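Local coordinates for protein beta-L-arabinobiosidase (Bacteroides thetaiotaomicron, PDB 5MQR) that probably hydrolyses glycosidic bonds, including arabinofuranosyl linkages, during the breakdown of complex plant pectin by a gut bacterium, at residues 643-648 with 678-683; 690-695 with 1015-1020. One frame throughout, in Å; residues are numbered along the deposited sequence.

Overall arrangement
Both contacts lie in the helix-rich part of the chain, which resembles a six-hairpin glycosidase, and their centres are 10 Å apart. Contact 1 joins the end of helix 666-680 to the loop leading into helix 647-657; contact 2 joins the chain that follows strand 691-692 to the loop ahead of helix 1022-1029. His682 of contact 1 connects them with both ring nitrogens. NE2 probably bonds Tyr1015 O at 2.6 Å, and ND1 probably bonds Thr693 OG1 at 2.7 Å. Gln643 NE2 also reaches Thr693 OG1. Near contact 2, the side chain of Phe695 is about 6 Å from a bound HEPES buffer molecule.

Contact 1 (643-648 with 678-683)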
ATOM      1  N   GLN A 643      33.100  -5.255 -18.285  1.00 27.43           N
ATOM      2  CA  GLN A 643      33.045  -6.709 -18.315  1.00 27.49           C
ATOM      3  C   GLN A 643      31.734  -7.137 -18.980  1.00 27.75           C
ATOM      4  O   GLN A 643      31.373  -6.549 -20.007  1.00 28.68           O
ATOM      5  CB  GLN A 643      33.353  -7.270 -16.930  1.00 27.95           C
ATOM      6  CG  GLN A 643      34.794  -6.937 -16.515  1.00 28.17           C
ATOM      7  CD  GLN A 643      35.342  -7.790 -15.383  1.00 29.23           C
ATOM      8  OE1 GLN A 643      36.481  -8.235 -15.453  1.00 31.16           O
ATOM      9  NE2 GLN A 643      34.546  -8.009 -14.315  1.00 29.31           N
ATOM     10  N   ALA A 644      31.016  -8.129 -18.472  1.00 27.60           N
ATOM     11  CA  ALA A 644      29.883  -8.684 -19.229  1.00 27.31           C
ATOM     12  C   ALA A 644      28.710  -7.717 -19.398  1.00 26.79           C
ATOM     13  O   ALA A 644      27.973  -7.825 -20.347  1.00 26.56           O
ATOM     14  CB  ALA A 644      29.383  -9.967 -18.580  1.00 27.24           C
ATOM     15  N   ILE A 645      28.509  -6.822 -18.437  1.00 26.32           N
ATOM     16  CA  ILE A 645      27.357  -5.939 -18.432  1.00 25.53           C
ATOM     17  C   ILE A 645      27.882  -4.511 -18.371  1.00 25.29           C
ATOM     18  O   ILE A 645      28.193  -3.999 -17.273  1.00 25.06           O
ATOM     19  CB  ILE A 645      26.419  -6.282 -17.279  1.00 25.54           C
ATOM     20  CG1 ILE A 645      25.844  -7.686 -17.507  1.00 26.02           C
ATOM     21  CG2 ILE A 645      25.241  -5.313 -17.225  1.00 25.26           C
ATOM     22  CD1 ILE A 645      25.469  -8.351 -16.232  1.00 26.51           C
ATOM     23  N   PRO A 646      28.009  -3.866 -19.549  1.00 24.97           N
ATOM     24  CA  PRO A 646      28.437  -2.476 -19.606  1.00 24.99           C
ATOM     25  C   PRO A 646      27.473  -1.554 -18.862  1.00 24.32           C
ATOM     26  O   PRO A 646      26.326  -1.942 -18.634  1.00 23.84           O
ATOM     27  CB  PRO A 646      28.408  -2.163 -21.106  1.00 25.48           C
ATOM     28  CG  PRO A 646      28.498  -3.493 -21.771  1.00 25.80           C
ATOM     29  CD  PRO A 646      27.671  -4.362 -20.898  1.00 25.30           C
ATOM     30  N   ASN A 647      27.958  -0.375 -18.478  1.00 24.06           N
ATOM     31  CA  ASN A 647      27.143   0.668 -17.862  1.00 24.26           C
ATOM     32  C   ASN A 647      25.880   0.946 -18.685  1.00 24.69           C
ATOM     33  O   ASN A 647      24.818   1.173 -18.118  1.00 23.93           O
ATOM     34  CB  ASN A 647      27.920   1.978 -17.698  1.00 24.14           C
ATOM     35  CG  ASN A 647      28.838   2.004 -16.487  1.00 24.05           C
ATOM     36  OD1 ASN A 647      28.923   1.074 -15.700  1.00 23.64           O
ATOM     37  ND2 ASN A 647      29.540   3.108 -16.340  1.00 24.79           N
ATOM     38  N   ALA A 648      26.003   0.921 -20.016  1.00 26.26           N
ATOM     39  CA  ALA A 648      24.865   1.150 -20.905  1.00 26.98           C
ATOM     40  C   ALA A 648      23.739   0.080 -20.737  1.00 27.74           C
ATOM     41  O   ALA A 648      22.581   0.373 -21.008  1.00 27.33           O
ATOM     42  CB  ALA A 648      25.350   1.249 -22.361  1.00 27.52           C
ATOM     43  N   SER A 678      27.463  -1.509  -8.749  1.00 22.20           N
ATOM     44  CA  SER A 678      28.851  -1.833  -8.625  1.00 22.93           C
ATOM     45  C   SER A 678      29.099  -3.330  -8.779  1.00 22.68           C
ATOM     46  O   SER A 678      29.906  -3.732  -9.601  1.00 22.27           O
ATOM     47  CB  SER A 678      29.356  -1.397  -7.261  1.00 23.70           C
ATOM     48  OG  SER A 678      30.752  -1.416  -7.354  1.00 25.59           O
ATOM     49  N   LEU A 679      28.400  -4.136  -7.979  1.00 22.16           N
ATOM     50  CA  LEU A 679      28.525  -5.600  -8.035  1.00 22.44           C
ATOM     51  C   LEU A 679      28.371  -6.117  -9.459  1.00 22.60           C
ATOM     52  O   LEU A 679      29.113  -6.979  -9.891  1.00 22.19           O
ATOM     53  CB  LEU A 679      27.479  -6.276  -7.149  1.00 21.92           C
ATOM     54  CG  LEU A 679      27.501  -7.800  -7.158  1.00 22.15           C
ATOM     55  CD1 LEU A 679      28.695  -8.312  -6.371  1.00 22.55           C
ATOM     56  CD2 LEU A 679      26.219  -8.365  -6.604  1.00 22.02           C
ATOM     57  N   ARG A 680      27.416  -5.552 -10.193  1.00 23.08           N
ATOM     58  CA  ARG A 680      27.138  -5.995 -11.546  1.00 23.32           C
ATOM     59  C   ARG A 680      28.357  -5.914 -12.491  1.00 23.61           C
ATOM     60  O   ARG A 680      28.489  -6.746 -13.404  1.00 23.67           O
ATOM     61  CB  ARG A 680      25.862  -5.316 -12.099  1.00 23.70           C
ATOM     62  CG  ARG A 680      25.928  -4.761 -13.514  1.00 24.73           C
ATOM     63  CD  ARG A 680      26.533  -3.385 -13.354  1.00 25.61           C
ATOM     64  NE  ARG A 680      27.240  -2.958 -14.483  1.00 25.85           N
ATOM     65  CZ  ARG A 680      27.734  -1.739 -14.625  1.00 26.13           C
ATOM     66  NH1 ARG A 680      27.613  -0.783 -13.694  1.00 25.45           N
ATOM     67  NH2 ARG A 680      28.376  -1.497 -15.751  1.00 27.05           N
ATOM     68  N   LYS A 681      29.258  -4.963 -12.241  1.00 23.36           N
ATOM     69  CA  LYS A 681      30.480  -4.821 -13.036  1.00 23.53           C
ATOM     70  C   LYS A 681      31.345  -6.058 -12.987  1.00 24.15           C
ATOM     71  O   LYS A 681      32.157  -6.284 -13.896  1.00 24.39           O
ATOM     72  CB  LYS A 681      31.323  -3.637 -12.562  1.00 23.39           C
ATOM     73  CG  LYS A 681      30.713  -2.262 -12.821  1.00 22.95           C
ATOM     74  CD  LYS A 681      31.529  -1.174 -12.121  1.00 23.19           C
ATOM     75  CE  LYS A 681      31.085   0.231 -12.520  1.00 22.86           C
ATOM     76  NZ  LYS A 681      31.480   0.574 -13.917  1.00 23.10           N
ATOM     77  N   HIS A 682      31.180  -6.856 -11.923  1.00 24.31           N
ATOM     78  CA  HIS A 682      32.035  -8.006 -11.668  1.00 24.70           C
ATOM     79  C   HIS A 682      31.559  -9.303 -12.296  1.00 25.49           C
ATOM     80  O   HIS A 682      32.263 -10.309 -12.234  1.00 26.05           O
ATOM     81  CB  HIS A 682      32.288  -8.163 -10.170  1.00 24.59           C
ATOM     82  CG  HIS A 682      33.074  -7.036  -9.601  1.00 24.00           C
ATOM     83  ND1 HIS A 682      34.451  -7.043  -9.564  1.00 24.25           N
ATOM     84  CD2 HIS A 682      32.685  -5.836  -9.117  1.00 23.27           C
ATOM     85  CE1 HIS A 682      34.874  -5.905  -9.045  1.00 24.31           C
ATOM     86  NE2 HIS A 682      33.822  -5.149  -8.781  1.00 23.28           N
ATOM     87  N   ILE A 683      30.410  -9.278 -12.946  1.00 25.47           N
ATOM     88  CA  ILE A 683      30.003 -10.415 -13.741  1.00 26.31           C
ATOM     89  C   ILE A 683      30.863 -10.413 -15.005  1.00 27.63           C
ATOM     90  O   ILE A 683      30.840  -9.436 -15.775  1.00 28.15           O
ATOM     91  CB  ILE A 683      28.514 -10.335 -14.066  1.00 25.81           C
ATOM     92  CG1 ILE A 683      27.726 -10.385 -12.748  1.00 25.70           C
ATOM     93  CG2 ILE A 683      28.118 -11.470 -15.008  1.00 26.13           C
ATOM     94  CD1 ILE A 683      26.284  -9.948 -12.869  1.00 25.28           C
TER
HETATM   95  O   HOH W   1      29.735  -7.014 -15.898  1.00 22.59           O
HETATM   96  O   HOH W   2      31.785   3.510 -14.080  1.00 22.18           O
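Gln643 reaches across the type I turn Arg680-Ile683, starting with CB, which sits 3.4 Å from Lys681 O. CG and CD pass alongside. At the tip, NE2 gives one hydrogen to Lys681 O (3.0 Å) in the carbonyl plane, on a lone pair, and also bonds Thr693 OG1, while OE1 has a weak bond to Lys684 NZ. With CG anti to the carbonyl carbon (chi1 -64°) and the chain extended beyond it, the amide can reach Lys681 O. The adjacent backbone adds Ala644 N to Ile683 O at 3.0 Å. Arg680 supplies the second grip: NE and NH2 (2.9 Å) both donate to Ile645 O, which lies almost exactly in the guanidinium plane. NH2 also donates to Asn647 OD1 at 2.6 Å, with the amide and guanidinium planes 59° apart. Lys681 NZ joins at the same OD1 (3.2 Å). To one side of these polar groups, Ile645 CD1 meets Ile683 CD1 at 3.8 Å, and Trp653 packs on both isoleucines. One neutral amide oxygen, that of Asn647, thus takes bonds from two normally positive side chains, which would probably polarise it; Glu639 may offset part of that charge through a long, weak pair with Arg680.

Contact 2 (690-695 with 1015-1020); sequences YGMTEF and YYNHST
Phe695 and Tyr1016 form a T-shaped (edge-to-face) pair where two loops meet in the helical region, which resembles the (alpha/alpha)6 barrel of six-hairpin glycosidases. Their ring centroids are 4.5 Å apart and the planes lie at 56°. The tyrosine edge enters over the middle of the phenylalanine face, putting Tyr1016 CE1 3.2 Å above the Phe695 ring plane. This is the tight part of the contact. Glu694 runs beside Tyr1016, pointing the same way: CG anti to the backbone N (chi1 177°) and an extended chain bring OE2 to 2.6 Å from Tyr1016 OH, a weak bond, not settled because its proton has another acceptor within reach. Two bonds of Asn1017, one from its backbone N and one from its side chain, hold the backbone of 693-694. Asn1017 N donates to Glu694 O at 3.1 Å, while Asn1017 ND2 donates to Thr693 O at 2.9 Å, approaching with a C=O...N angle of 170°.

The looser part is not a solvent side, since every touching residue is buried; across the two segments it consists of neighbours without bonds between them. Glu694 OE1 comes to the edge of the His1018 ring, 3.5 Å from CD2. The side chain of selenomethionine Met692 crosses the Asn1017 amide at about a right angle. From outside the two segments, His715 of helix 712-719 bonds Asn1017 O and packs on Met692, whose SE atom lies 3.7 Å from Asn1017 ND2.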
ATOM      1  N   TYR A 690      29.802 -17.585 -16.714  1.00 27.48           N
ATOM      2  CA  TYR A 690      30.071 -16.394 -15.933  1.00 26.25           C
ATOM      3  C   TYR A 690      30.974 -16.672 -14.743  1.00 25.61           C
ATOM      4  O   TYR A 690      30.864 -17.721 -14.105  1.00 25.36           O
ATOM      5  CB  TYR A 690      28.780 -15.752 -15.437  1.00 26.08           C
ATOM      6  CG  TYR A 690      27.840 -15.204 -16.505  1.00 25.88           C
ATOM      7  CD1 TYR A 690      28.217 -14.120 -17.317  1.00 26.09           C
ATOM      8  CD2 TYR A 690      26.548 -15.709 -16.652  1.00 25.91           C
ATOM      9  CE1 TYR A 690      27.339 -13.571 -18.243  1.00 25.81           C
ATOM     10  CE2 TYR A 690      25.671 -15.184 -17.605  1.00 26.17           C
ATOM     11  CZ  TYR A 690      26.078 -14.116 -18.393  1.00 26.18           C
ATOM     12  OH  TYR A 690      25.223 -13.589 -19.325  1.00 26.94           O
ATOM     13  N   GLY A 691      31.883 -15.723 -14.505  1.00 24.92           N
ATOM     14  CA  GLY A 691      32.730 -15.673 -13.329  1.00 24.99           C
ATOM     15  C   GLY A 691      32.412 -14.397 -12.579  1.00 24.34           C
ATOM     16  O   GLY A 691      31.737 -13.518 -13.135  1.00 24.10           O
HETATM   17  N   MSE A 692      32.863 -14.316 -11.320  1.00 24.14           N
HETATM   18  CA  MSE A 692      32.762 -13.098 -10.505  1.00 24.02           C
HETATM   19  C   MSE A 692      34.122 -12.690  -9.986  1.00 24.21           C
HETATM   20  O   MSE A 692      34.749 -13.403  -9.181  1.00 24.54           O
HETATM   21  CB  MSE A 692      31.750 -13.213  -9.364  1.00 24.26           C
HETATM   22  CG  MSE A 692      31.707 -11.951  -8.516  1.00 24.16           C
HETATM   23 SE   MSE A 692      29.990 -11.804  -7.557  1.00 25.41          SE
HETATM   24  CE  MSE A 692      28.812 -11.065  -8.968  1.00 24.70           C
ATOM     25  N   THR A 693      34.557 -11.506 -10.417  1.00 23.87           N
ATOM     26  CA  THR A 693      35.803 -10.908  -9.992  1.00 24.06           C
ATOM     27  C   THR A 693      35.705 -10.192  -8.633  1.00 23.86           C
ATOM     28  O   THR A 693      34.601  -9.954  -8.099  1.00 23.24           O
ATOM     29  CB  THR A 693      36.282  -9.891 -11.045  1.00 24.34           C
ATOM     30  OG1 THR A 693      35.225  -8.968 -11.317  1.00 24.00           O
ATOM     31  CG2 THR A 693      36.664 -10.595 -12.356  1.00 24.76           C
ATOM     32  N   GLU A 694      36.888  -9.878  -8.099  1.00 23.70           N
ATOM     33  CA  GLU A 694      37.089  -9.110  -6.870  1.00 23.81           C
ATOM     34  C   GLU A 694      37.653  -7.716  -7.243  1.00 23.93           C
ATOM     35  O   GLU A 694      37.017  -6.677  -6.934  1.00 23.23           O
ATOM     36  CB  GLU A 694      38.041  -9.875  -5.926  1.00 24.47           C
ATOM     37  CG  GLU A 694      38.400  -9.169  -4.631  1.00 24.74           C
ATOM     38  CD  GLU A 694      39.604  -9.764  -3.909  1.00 25.35           C
ATOM     39  OE1 GLU A 694      39.514 -10.872  -3.351  1.00 25.14           O
ATOM     40  OE2 GLU A 694      40.636  -9.077  -3.838  1.00 26.86           O
ATOM     41  N   PHE A 695      38.839  -7.723  -7.881  1.00 24.18           N
ATOM     42  CA  PHE A 695      39.437  -6.554  -8.521  1.00 24.53           C
ATOM     43  C   PHE A 695      39.009  -6.565  -9.978  1.00 25.15           C
ATOM     44  O   PHE A 695      39.043  -7.628 -10.621  1.00 26.17           O
ATOM     45  CB  PHE A 695      40.961  -6.642  -8.539  1.00 25.00           C
ATOM     46  CG  PHE A 695      41.635  -6.260  -7.248  1.00 25.03           C
ATOM     47  CD1 PHE A 695      41.897  -4.936  -6.960  1.00 25.09           C
ATOM     48  CD2 PHE A 695      42.066  -7.229  -6.366  1.00 25.50           C
ATOM     49  CE1 PHE A 695      42.563  -4.572  -5.798  1.00 25.36           C
ATOM     50  CE2 PHE A 695      42.724  -6.887  -5.199  1.00 25.75           C
ATOM     51  CZ  PHE A 695      42.979  -5.549  -4.916  1.00 25.92           C
ATOM     52  N   TYR A1015      35.383   0.353  -7.324  1.00 22.02           N
ATOM     53  CA  TYR A1015      34.347  -0.680  -7.447  1.00 22.00           C
ATOM     54  C   TYR A1015      34.782  -2.029  -6.862  1.00 22.30           C
ATOM     55  O   TYR A1015      34.405  -3.073  -7.387  1.00 23.04           O
ATOM     56  CB  TYR A1015      33.903  -0.856  -8.924  1.00 22.22           C
ATOM     57  CG  TYR A1015      33.714   0.463  -9.659  1.00 22.51           C
ATOM     58  CD1 TYR A1015      32.791   1.418  -9.208  1.00 22.12           C
ATOM     59  CD2 TYR A1015      34.462   0.765 -10.784  1.00 23.22           C
ATOM     60  CE1 TYR A1015      32.631   2.634  -9.850  1.00 22.21           C
ATOM     61  CE2 TYR A1015      34.297   1.982 -11.440  1.00 23.62           C
ATOM     62  CZ  TYR A1015      33.387   2.911 -10.961  1.00 23.23           C
ATOM     63  OH  TYR A1015      33.246   4.100 -11.632  1.00 23.56           O
ATOM     64  N   TYR A1016      35.544  -2.014  -5.769  1.00 21.61           N
ATOM     65  CA  TYR A1016      36.039  -3.243  -5.172  1.00 21.36           C
ATOM     66  C   TYR A1016      34.889  -4.143  -4.681  1.00 20.71           C
ATOM     67  O   TYR A1016      33.922  -3.694  -4.068  1.00 20.32           O
ATOM     68  CB  TYR A1016      36.996  -2.899  -4.030  1.00 22.01           C
ATOM     69  CG  TYR A1016      37.982  -3.968  -3.619  1.00 22.85           C
ATOM     70  CD1 TYR A1016      38.762  -4.658  -4.573  1.00 23.37           C
ATOM     71  CD2 TYR A1016      38.194  -4.261  -2.271  1.00 22.88           C
ATOM     72  CE1 TYR A1016      39.664  -5.618  -4.185  1.00 23.29           C
ATOM     73  CE2 TYR A1016      39.123  -5.199  -1.893  1.00 23.29           C
ATOM     74  CZ  TYR A1016      39.842  -5.887  -2.856  1.00 23.59           C
ATOM     75  OH  TYR A1016      40.755  -6.847  -2.479  1.00 23.93           O
ATOM     76  N   ASN A1017      35.017  -5.424  -4.963  1.00 20.63           N
ATOM     77  CA  ASN A1017      33.993  -6.404  -4.658  1.00 20.32           C
ATOM     78  C   ASN A1017      34.568  -7.452  -3.715  1.00 20.35           C
ATOM     79  O   ASN A1017      35.028  -8.509  -4.144  1.00 20.21           O
ATOM     80  CB  ASN A1017      33.490  -7.039  -5.954  1.00 20.42           C
ATOM     81  CG  ASN A1017      32.387  -8.044  -5.708  1.00 20.37           C
ATOM     82  OD1 ASN A1017      31.647  -7.937  -4.708  1.00 20.30           O
ATOM     83  ND2 ASN A1017      32.290  -9.052  -6.581  1.00 20.32           N
ATOM     84  N   HIS A1018      34.503  -7.127  -2.431  1.00 20.33           N
ATOM     85  CA  HIS A1018      35.262  -7.788  -1.394  1.00 21.07           C
ATOM     86  C   HIS A1018      34.505  -7.703  -0.074  1.00 21.19           C
ATOM     87  O   HIS A1018      35.091  -7.724   0.996  1.00 21.90           O
ATOM     88  CB  HIS A1018      36.589  -7.023  -1.305  1.00 21.60           C
ATOM     89  CG  HIS A1018      37.665  -7.689  -0.524  1.00 21.96           C
ATOM     90  ND1 HIS A1018      38.236  -7.094   0.578  1.00 22.45           N
ATOM     91  CD2 HIS A1018      38.357  -8.835  -0.735  1.00 22.53           C
ATOM     92  CE1 HIS A1018      39.207  -7.863   1.040  1.00 22.32           C
ATOM     93  NE2 HIS A1018      39.298  -8.927   0.267  1.00 22.63           N
ATOM     94  N   SER A1019      33.186  -7.652  -0.156  1.00 20.85           N
ATOM     95  CA  SER A1019      32.344  -7.369   0.996  1.00 20.85           C
ATOM     96  C   SER A1019      30.899  -7.542   0.593  1.00 20.41           C
ATOM     97  O   SER A1019      30.571  -7.654  -0.595  1.00 19.75           O
ATOM     98  CB  SER A1019      32.524  -5.910   1.479  1.00 20.82           C
ATOM     99  OG  SER A1019      32.098  -4.976   0.478  1.00 20.19           O
ATOM    100  N   THR A1020      30.036  -7.562   1.598  1.00 20.63           N
ATOM    101  CA  THR A1020      28.596  -7.446   1.367  1.00 20.26           C
ATOM    102  C   THR A1020      28.144  -6.062   1.833  1.00 20.04           C
ATOM    103  O   THR A1020      28.848  -5.356   2.575  1.00 19.46           O
ATOM    104  CB  THR A1020      27.792  -8.564   2.070  1.00 20.26           C
ATOM    105  OG1 THR A1020      27.901  -8.455   3.488  1.00 19.98           O
ATOM    106  CG2 THR A1020      28.255  -9.961   1.624  1.00 20.52           C
TER